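PDB 1Y9Z: alkaline serine protease from Pseudoalteromonas sp., which probably hydrolyses peptide bonds in proteins as a cold-adapted, subtilisin-like serine endopeptidase. Local coordinates for residues Val177-Ser182 with Ala188-Thr193; Ser199-Ala204 with Thr372-Gly377; Val279-Asn284 with Gly316-Phe321. All coordinates share one frame; numbering follows the deposited sequence.

Interaction 1: residues Val177-Ser182 with Ala188-Thr193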
loop_
_atom_site.group_PDB
_atom_site.type_symbol
_atom_site.label_atom_id
_atom_site.label_comp_id
_atom_site.label_asym_id
_atom_site.label_seq_id
_atom_site.Cartn_x
_atom_site.Cartn_y
_atom_site.Cartn_z
ATOM N N VAL A 177 12.005 -3.500 3.849
ATOM C CA VAL A 177 10.726 -4.109 3.497
ATOM C C VAL A 177 10.402 -4.160 2.008
ATOM O O VAL A 177 10.472 -3.145 1.312
ATOM C CB VAL A 177 9.575 -3.365 4.210
ATOM C CG1 VAL A 177 8.238 -4.012 3.868
ATOM C CG2 VAL A 177 9.806 -3.373 5.710
ATOM N N ALA A 178 10.029 -5.350 1.540
ATOM C CA ALA A 178 9.656 -5.576 0.147
ATOM C C ALA A 178 8.134 -5.610 0.014
ATOM O O ALA A 178 7.412 -5.776 1.004
ATOM C CB ALA A 178 10.244 -6.892 -0.345
ATOM N N ALA A 179 7.655 -5.465 -1.217
ATOM C CA ALA A 179 6.223 -5.465 -1.495
ATOM C C ALA A 179 5.767 -6.690 -2.279
ATOM O O ALA A 179 6.452 -7.140 -3.198
ATOM C CB ALA A 179 5.850 -4.204 -2.274
ATOM N N VAL A 180 4.607 -7.224 -1.903
ATOM C CA VAL A 180 4.003 -8.357 -2.602
ATOM C C VAL A 180 2.537 -8.000 -2.813
ATOM O O VAL A 180 2.017 -7.093 -2.152
ATOM C CB VAL A 180 4.084 -9.678 -1.792
ATOM C CG1 VAL A 180 5.536 -10.070 -1.575
ATOM C CG2 VAL A 180 3.360 -9.528 -0.464
ATOM N N ASP A 181 1.870 -8.691 -3.736
ATOM C CA ASP A 181 0.461 -8.408 -3.997
ATOM C C ASP A 181 -0.462 -9.375 -3.255
ATOM O O ASP A 181 0.003 -10.173 -2.439
ATOM C CB ASP A 181 0.179 -8.399 -5.510
ATOM C CG ASP A 181 0.357 -9.756 -6.164
ATOM O OD1 ASP A 181 0.440 -9.792 -7.413
ATOM O OD2 ASP A 181 0.400 -10.778 -5.454
ATOM N N SER A 182 -1.765 -9.306 -3.526
ATOM C CA SER A 182 -2.721 -10.159 -2.822
ATOM C C SER A 182 -2.642 -11.656 -3.107
ATOM O O SER A 182 -3.381 -12.438 -2.511
ATOM C CB SER A 182 -4.158 -9.656 -3.029
ATOM O OG SER A 182 -4.589 -9.794 -4.368
ATOM N N ALA A 188 6.667 -6.502 -9.115
ATOM C CA ALA A 188 7.692 -6.274 -10.126
ATOM C C ALA A 188 8.592 -5.073 -9.854
ATOM O O ALA A 188 9.771 -5.082 -10.213
ATOM C CB ALA A 188 7.044 -6.135 -11.503
ATOM N N PHE A 189 8.045 -4.043 -9.220
ATOM C CA PHE A 189 8.814 -2.835 -8.931
ATOM C C PHE A 189 9.658 -2.899 -7.662
ATOM O O PHE A 189 10.548 -2.075 -7.467
ATOM C CB PHE A 189 7.872 -1.632 -8.809
ATOM C CG PHE A 189 6.853 -1.769 -7.703
ATOM C CD1 PHE A 189 5.523 -2.046 -7.997
ATOM C CD2 PHE A 189 7.230 -1.660 -6.365
ATOM C CE1 PHE A 189 4.586 -2.215 -6.976
ATOM C CE2 PHE A 189 6.305 -1.829 -5.341
ATOM C CZ PHE A 189 4.981 -2.107 -5.647
ATOM N N SER A 190 9.368 -3.866 -6.797
ATOM C CA SER A 190 10.068 -3.982 -5.522
ATOM C C SER A 190 11.539 -4.348 -5.674
ATOM O O SER A 190 11.875 -5.425 -6.159
ATOM C CB SER A 190 9.347 -5.005 -4.638
ATOM O OG SER A 190 9.818 -4.966 -3.306
ATOM N N GLN A 191 12.418 -3.442 -5.253
ATOM C CA GLN A 191 13.852 -3.683 -5.356
ATOM C C GLN A 191 14.256 -4.938 -4.592
ATOM O O GLN A 191 13.808 -5.172 -3.469
ATOM C CB GLN A 191 14.625 -2.458 -4.855
ATOM C CG GLN A 191 14.639 -1.326 -5.877
ATOM C CD GLN A 191 15.120 -0.005 -5.314
ATOM O OE1 GLN A 191 16.214 0.091 -4.748
ATOM N NE2 GLN A 191 14.308 1.030 -5.476
ATOM N N TYR A 192 15.098 -5.751 -5.222
ATOM C CA TYR A 192 15.557 -6.994 -4.617
ATOM C C TYR A 192 17.034 -6.898 -4.242
ATOM O O TYR A 192 17.890 -6.645 -5.093
ATOM C CB TYR A 192 15.312 -8.169 -5.578
ATOM C CG TYR A 192 15.949 -8.013 -6.944
ATOM C CD1 TYR A 192 15.374 -7.198 -7.926
ATOM C CD2 TYR A 192 17.139 -8.671 -7.249
ATOM C CE1 TYR A 192 15.977 -7.048 -9.180
ATOM C CE2 TYR A 192 17.745 -8.525 -8.490
ATOM C CZ TYR A 192 17.164 -7.716 -9.451
ATOM O OH TYR A 192 17.782 -7.588 -10.675
ATOM N N THR A 193 17.330 -7.099 -2.962
ATOM C CA THR A 193 18.703 -7.010 -2.471
ATOM C C THR A 193 18.932 -8.027 -1.367
ATOM O O THR A 193 17.984 -8.649 -0.880
ATOM C CB THR A 193 18.995 -5.626 -1.855
ATOM O OG1 THR A 193 18.379 -5.556 -0.561
ATOM C CG2 THR A 193 18.447 -4.505 -2.736
#
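The backbone N of Ala179 gives its hydrogen to OG of Ser190 at 3.0 Å, and the N-H...O angle of 170° shows an almost straight bond. This N-H lies on a strand, 174-180, whose neighbours in the sheet are strands 152-156 and 196-201, and the hydroxyl takes it up as acceptor. The torsion of Ser190 accounts for the geometry: chi1 of -168° swings OG to the far side of the residue's own N, beside its carbonyl carbon, and the oxygen then faces the strand. The same oxygen packs against Ala178, with Ser190 OG 3.5 Å from Ala178 CA and 3.6 Å from Ala178 CB, so one atom spans two consecutive residues.

The apolar part is a single pairing. The CB of Ala179 points to the loop and meets the ring of Phe189 at an oblique angle, with Ala179 CB 3.9 Å from Phe189 CE2 and 4.1 Å from Phe189 CZ. The nearest CA pair, Ala179 CA and Ser190 CA, stands 5.8 Å apart, and the small side chain of alanine suits that close approach.

Outside the two segments, the ring of Phe189 also touches Asn159 and Glu203, while the side chain of Ser190 touches Thr368. Asn159 and Thr368 line the pocket that holds phenylmethanesulfonic acid, and the side chain of Phe189 lies about 7 Å from that ligand. The arrangement is the loop joining parallel neighbours 174-180 and 196-201, tied by a serine hydroxyl to the strand it leaves, beside the ligand pocket and probably near the substrate-binding region of a subtilisin-like alpha/beta domain.

Interaction 2: residues Ser199-Ala204 with Thr372-Gly377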
loop_
_atom_site.group_PDB
_atom_site.type_symbol
_atom_site.label_atom_id
_atom_site.label_comp_id
_atom_site.label_asym_id
_atom_site.label_seq_id
_atom_site.Cartn_x
_atom_site.Cartn_y
_atom_site.Cartn_z
ATOM N N SER A 199 8.505 -9.049 3.944
ATOM C CA SER A 199 7.554 -8.517 2.978
ATOM C C SER A 199 6.238 -8.079 3.595
ATOM O O SER A 199 5.845 -8.540 4.670
ATOM C CB SER A 199 7.250 -9.560 1.902
ATOM O OG SER A 199 8.417 -9.924 1.188
ATOM N N GLY A 200 5.562 -7.182 2.887
ATOM C CA GLY A 200 4.273 -6.694 3.333
ATOM C C GLY A 200 3.419 -6.355 2.129
ATOM O O GLY A 200 3.928 -6.270 1.009
ATOM N N PRO A 201 2.104 -6.181 2.319
ATOM C CA PRO A 201 1.188 -5.845 1.223
ATOM C C PRO A 201 1.633 -4.534 0.568
ATOM O O PRO A 201 1.754 -3.513 1.250
ATOM C CB PRO A 201 -0.155 -5.710 1.937
ATOM C CG PRO A 201 -0.028 -6.695 3.077
ATOM C CD PRO A 201 1.370 -6.428 3.573
ATOM N N GLY A 202 1.871 -4.557 -0.745
ATOM C CA GLY A 202 2.330 -3.356 -1.426
ATOM C C GLY A 202 1.776 -3.061 -2.812
ATOM O O GLY A 202 2.227 -2.120 -3.464
ATOM N N GLU A 203 0.821 -3.858 -3.278
ATOM C CA GLU A 203 0.207 -3.622 -4.584
ATOM C C GLU A 203 -1.286 -3.436 -4.347
ATOM O O GLU A 203 -1.917 -4.250 -3.674
ATOM C CB GLU A 203 0.440 -4.810 -5.524
ATOM C CG GLU A 203 -0.273 -4.726 -6.883
ATOM C CD GLU A 203 0.224 -3.600 -7.784
ATOM O OE1 GLU A 203 1.375 -3.143 -7.618
ATOM O OE2 GLU A 203 -0.533 -3.181 -8.686
ATOM N N ALA A 204 -1.837 -2.354 -4.887
ATOM C CA ALA A 204 -3.261 -2.056 -4.739
ATOM C C ALA A 204 -3.642 -1.971 -3.265
ATOM O O ALA A 204 -4.482 -2.734 -2.780
ATOM C CB ALA A 204 -4.100 -3.129 -5.441
ATOM N N THR A 372 5.744 -1.140 3.924
ATOM C CA THR A 372 6.438 -0.715 5.130
ATOM C C THR A 372 5.524 -0.462 6.338
ATOM O O THR A 372 5.770 -1.006 7.413
ATOM C CB THR A 372 7.319 0.518 4.827
ATOM O OG1 THR A 372 8.322 0.143 3.870
ATOM C CG2 THR A 372 8.014 1.021 6.084
ATOM N N PRO A 373 4.466 0.360 6.190
ATOM C CA PRO A 373 3.586 0.602 7.340
ATOM C C PRO A 373 2.852 -0.649 7.826
ATOM O O PRO A 373 2.437 -0.716 8.986
ATOM C CB PRO A 373 2.640 1.699 6.840
ATOM C CG PRO A 373 2.644 1.522 5.355
ATOM C CD PRO A 373 4.097 1.232 5.063
ATOM N N HIS A 374 2.675 -1.635 6.949
ATOM C CA HIS A 374 2.030 -2.873 7.383
ATOM C C HIS A 374 2.999 -3.541 8.353
ATOM O O HIS A 374 2.606 -4.038 9.407
ATOM C CB HIS A 374 1.769 -3.827 6.210
ATOM C CG HIS A 374 0.559 -3.484 5.394
ATOM N ND1 HIS A 374 0.610 -2.654 4.296
ATOM C CD2 HIS A 374 -0.732 -3.876 5.509
ATOM C CE1 HIS A 374 -0.597 -2.552 3.766
ATOM N NE2 HIS A 374 -1.429 -3.284 4.483
ATOM N N VAL A 375 4.279 -3.539 7.990
ATOM C CA VAL A 375 5.311 -4.153 8.815
ATOM C C VAL A 375 5.560 -3.401 10.120
ATOM O O VAL A 375 5.621 -4.013 11.187
ATOM C CB VAL A 375 6.642 -4.285 8.021
ATOM C CG1 VAL A 375 7.758 -4.783 8.928
ATOM C CG2 VAL A 375 6.450 -5.250 6.858
ATOM N N SER A 376 5.695 -2.081 10.050
ATOM C CA SER A 376 5.936 -1.302 11.258
ATOM C C SER A 376 4.690 -1.253 12.138
ATOM O O SER A 376 4.793 -1.209 13.363
ATOM C CB SER A 376 6.408 0.117 10.906
ATOM O OG SER A 376 5.456 0.811 10.123
ATOM N N GLY A 377 3.515 -1.270 11.514
ATOM C CA GLY A 377 2.280 -1.262 12.279
ATOM C C GLY A 377 2.177 -2.562 13.057
ATOM O O GLY A 377 1.879 -2.558 14.252
#
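Pro201 lies over one face of the His374 imidazole, a CH-pi contact between a strand of the central, mainly parallel sheet and helix 368-385 of the subtilisin-like alpha/beta fold. Pro201 CB sits 3.8 Å from the centroid of the His374 ring and only 14° off the ring normal, the evidence for a face approach. The rest of the pyrrolidine follows the same face: Pro201 CG lies nearest His374 CD2, while Pro201 CD is 3.6 Å from His374 CG. A chi1 of -80° puts CG opposite the carbonyl carbon of His374, which brings the imidazole against the Pro201 ring.

The segment axes approach to 6.8 Å and cross at 110°, so the helix runs athwart the strand. Gly200 CA and His374 CA are the nearest CA pair, 6.0 Å apart. Having no side chain, Gly200 permits this close approach: a beta carbon modelled on it lies a tight 3.3 Å from Val375 CG2.

The imidazole takes its polar anchor from its own helix, where ND1 is hydrogen-bonded to the carbonyl O of Met370, one turn earlier; the nearby Pro201 O is badly angled for a bond. The side chain of Thr72, on helix 65-74, also touches His374. With an alanine at this position, the pyrrolidine of Pro201 would probably lose its aromatic floor and the Met370 carbonyl this donor. Next along the helix, Val375 reaches back with CG2, which rests 4.0 Å from Ser199 O.

Interaction 3: residues Val279-Asn284 with Gly316-Phe321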
loop_
_atom_site.group_PDB
_atom_site.type_symbol
_atom_site.label_atom_id
_atom_site.label_comp_id
_atom_site.label_asym_id
_atom_site.label_seq_id
_atom_site.Cartn_x
_atom_site.Cartn_y
_atom_site.Cartn_z
ATOM N N VAL A 279 -13.341 -8.434 -19.196
ATOM C CA VAL A 279 -12.258 -9.009 -19.982
ATOM C C VAL A 279 -11.057 -9.402 -19.133
ATOM O O VAL A 279 -10.663 -8.683 -18.212
ATOM C CB VAL A 279 -11.793 -8.029 -21.085
ATOM C CG1 VAL A 279 -11.268 -6.744 -20.461
ATOM C CG2 VAL A 279 -10.724 -8.685 -21.949
ATOM N N GLU A 280 -10.485 -10.559 -19.446
ATOM C CA GLU A 280 -9.319 -11.042 -18.728
ATOM C C GLU A 280 -8.113 -10.249 -19.208
ATOM O O GLU A 280 -7.982 -9.956 -20.397
ATOM C CB GLU A 280 -9.103 -12.531 -19.003
ATOM C CG GLU A 280 -7.916 -13.132 -18.266
ATOM C CD GLU A 280 -7.670 -14.578 -18.648
ATOM O OE1 GLU A 280 -7.397 -14.835 -19.837
ATOM O OE2 GLU A 280 -7.752 -15.453 -17.761
ATOM N N ARG A 281 -7.240 -9.891 -18.277
ATOM C CA ARG A 281 -6.041 -9.139 -18.613
ATOM C C ARG A 281 -5.080 -9.996 -19.436
ATOM O O ARG A 281 -4.806 -11.144 -19.088
ATOM C CB ARG A 281 -5.344 -8.667 -17.331
ATOM C CG ARG A 281 -3.988 -8.014 -17.559
ATOM C CD ARG A 281 -3.378 -7.521 -16.253
ATOM N NE ARG A 281 -4.171 -6.443 -15.666
ATOM C CZ ARG A 281 -4.777 -6.505 -14.484
ATOM N NH1 ARG A 281 -4.689 -7.596 -13.733
ATOM N NH2 ARG A 281 -5.486 -5.470 -14.055
ATOM N N VAL A 282 -4.588 -9.435 -20.537
ATOM C CA VAL A 282 -3.636 -10.135 -21.393
ATOM C C VAL A 282 -2.274 -9.505 -21.145
ATOM O O VAL A 282 -2.054 -8.336 -21.465
ATOM C CB VAL A 282 -3.995 -9.994 -22.889
ATOM C CG1 VAL A 282 -2.920 -10.653 -23.746
ATOM C CG2 VAL A 282 -5.345 -10.635 -23.159
ATOM N N GLY A 283 -1.365 -10.283 -20.570
ATOM C CA GLY A 283 -0.042 -9.773 -20.265
ATOM C C GLY A 283 -0.039 -9.171 -18.873
ATOM O O GLY A 283 -1.057 -9.198 -18.181
ATOM N N ASN A 284 1.102 -8.632 -18.456
ATOM C CA ASN A 284 1.221 -8.015 -17.140
ATOM C C ASN A 284 2.264 -6.914 -17.138
ATOM O O ASN A 284 3.228 -6.952 -17.905
ATOM C CB ASN A 284 1.581 -9.056 -16.078
ATOM C CG ASN A 284 0.375 -9.832 -15.594
ATOM O OD1 ASN A 284 0.299 -11.050 -15.753
ATOM N ND2 ASN A 284 -0.578 -9.127 -14.996
ATOM N N GLY A 316 -3.518 -11.881 -8.314
ATOM C CA GLY A 316 -3.807 -10.917 -7.267
ATOM C C GLY A 316 -4.379 -9.619 -7.803
ATOM O O GLY A 316 -4.441 -9.409 -9.014
ATOM N N LEU A 317 -4.796 -8.738 -6.900
ATOM C CA LEU A 317 -5.356 -7.459 -7.309
ATOM C C LEU A 317 -4.257 -6.547 -7.848
ATOM O O LEU A 317 -3.272 -6.263 -7.157
ATOM C CB LEU A 317 -6.059 -6.784 -6.129
ATOM C CG LEU A 317 -6.747 -5.448 -6.421
ATOM C CD1 LEU A 317 -7.862 -5.646 -7.439
ATOM C CD2 LEU A 317 -7.308 -4.880 -5.128
ATOM N N GLN A 318 -4.421 -6.094 -9.084
ATOM C CA GLN A 318 -3.432 -5.222 -9.705
ATOM C C GLN A 318 -3.950 -3.797 -9.897
ATOM O O GLN A 318 -5.135 -3.582 -10.158
ATOM C CB GLN A 318 -3.005 -5.790 -11.063
ATOM C CG GLN A 318 -2.587 -7.260 -11.045
ATOM C CD GLN A 318 -1.431 -7.542 -10.100
ATOM O OE1 GLN A 318 -0.434 -6.820 -10.084
ATOM N NE2 GLN A 318 -1.556 -8.609 -9.314
ATOM N N ASN A 319 -3.044 -2.834 -9.758
ATOM C CA ASN A 319 -3.342 -1.412 -9.928
ATOM C C ASN A 319 -2.282 -0.918 -10.912
ATOM O O ASN A 319 -1.420 -0.114 -10.565
ATOM C CB ASN A 319 -3.199 -0.686 -8.584
ATOM C CG ASN A 319 -3.336 0.826 -8.706
ATOM O OD1 ASN A 319 -2.819 1.573 -7.870
ATOM N ND2 ASN A 319 -4.037 1.281 -9.733
ATOM N N PRO A 320 -2.341 -1.395 -12.165
ATOM C CA PRO A 320 -1.372 -1.009 -13.192
ATOM C C PRO A 320 -1.608 0.329 -13.866
ATOM O O PRO A 320 -2.681 0.920 -13.753
ATOM C CB PRO A 320 -1.477 -2.151 -14.186
ATOM C CG PRO A 320 -2.956 -2.396 -14.203
ATOM C CD PRO A 320 -3.340 -2.329 -12.719
ATOM N N PHE A 321 -0.587 0.804 -14.570
ATOM C CA PHE A 321 -0.702 2.047 -15.308
ATOM C C PHE A 321 -1.424 1.727 -16.608
ATOM O O PHE A 321 -1.030 0.811 -17.334
ATOM C CB PHE A 321 0.675 2.626 -15.646
ATOM C CG PHE A 321 1.398 3.212 -14.472
ATOM C CD1 PHE A 321 2.414 2.507 -13.839
ATOM C CD2 PHE A 321 1.066 4.478 -14.000
ATOM C CE1 PHE A 321 3.093 3.054 -12.752
ATOM C CE2 PHE A 321 1.736 5.036 -12.913
ATOM C CZ PHE A 321 2.752 4.321 -12.288
HETATM O O HOH W 1 -6.238 -6.839 -11.140
#
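Van der Waals packing carries the direct contact between Arg281 and Gln318. Gln318 CB lies over one face of the guanidinium, 3.6 Å from Arg281 NH1, while Gln318 CG approaches Arg281 NH1 to 3.4 Å. The side chains cross at about a right angle, and the guanidinium and amide planes stand 80° apart, which excludes amide stacking. Pro320 adds an oblique contact, its CG 4.0 Å from Arg281 NH2. Arg281 gets there by an extended chain (chi1 173°) that bends at chi3.

Hydrogen bonding across the interface runs through one water. It accepts from Arg281 NH1 at 3.1 Å, in the guanidinium plane, and from the backbone N of Gln318 at 2.8 Å. Within 316-321, Gln318 NE2 donates to Gly316 O at 3.0 Å; the donor stands above the carbonyl plane, and a bend at chi2 of -58° folds the amide back to it. NE2 also bonds Asp181 OD1.

Charge pairing lies outside the two segments. Arg281 NE forms a salt bridge with Glu291, at the start of helix 291-300, and NH2 bonds Ser335 OG, which is also bonded to Gln318 O.

Salt bridge, serine and water thus each use a different guanidinium nitrogen and together fix its rotation, while Gln318 CB packs on one face. For a buried arginine this implies a cation probably stabilised by Glu291, with the 316-321 loop linked to it through packing, a shared water and Ser335.

In the fold
Interactions 1 and 2 lie in the subtilisin-like alpha/beta domain, centres about 10 Å apart, on neighbouring parallel strands 174-180 and 196-201 of one sheet; Val180 O to Gly202 N (2.9 Å) is one of the probable hydrogen bonds joining them. The centre of interaction 3 is about 17 Å from that of interaction 1 and about 21 Å from that of interaction 2; it joins the end of strand 275-280 to the loop before strand 321-323, both strands of the second, mixed sheet, consistent with the inserted beta-barrel domain. In sequence, interaction 1 closes before interaction 2 opens, and interaction 3 is nested within interaction 2's long loop. Probable bonds Ser182 OG to Leu317 N and Glu203 OE2 to Asn319 N, both 2.8 Å, tie 316-321 to the protease core.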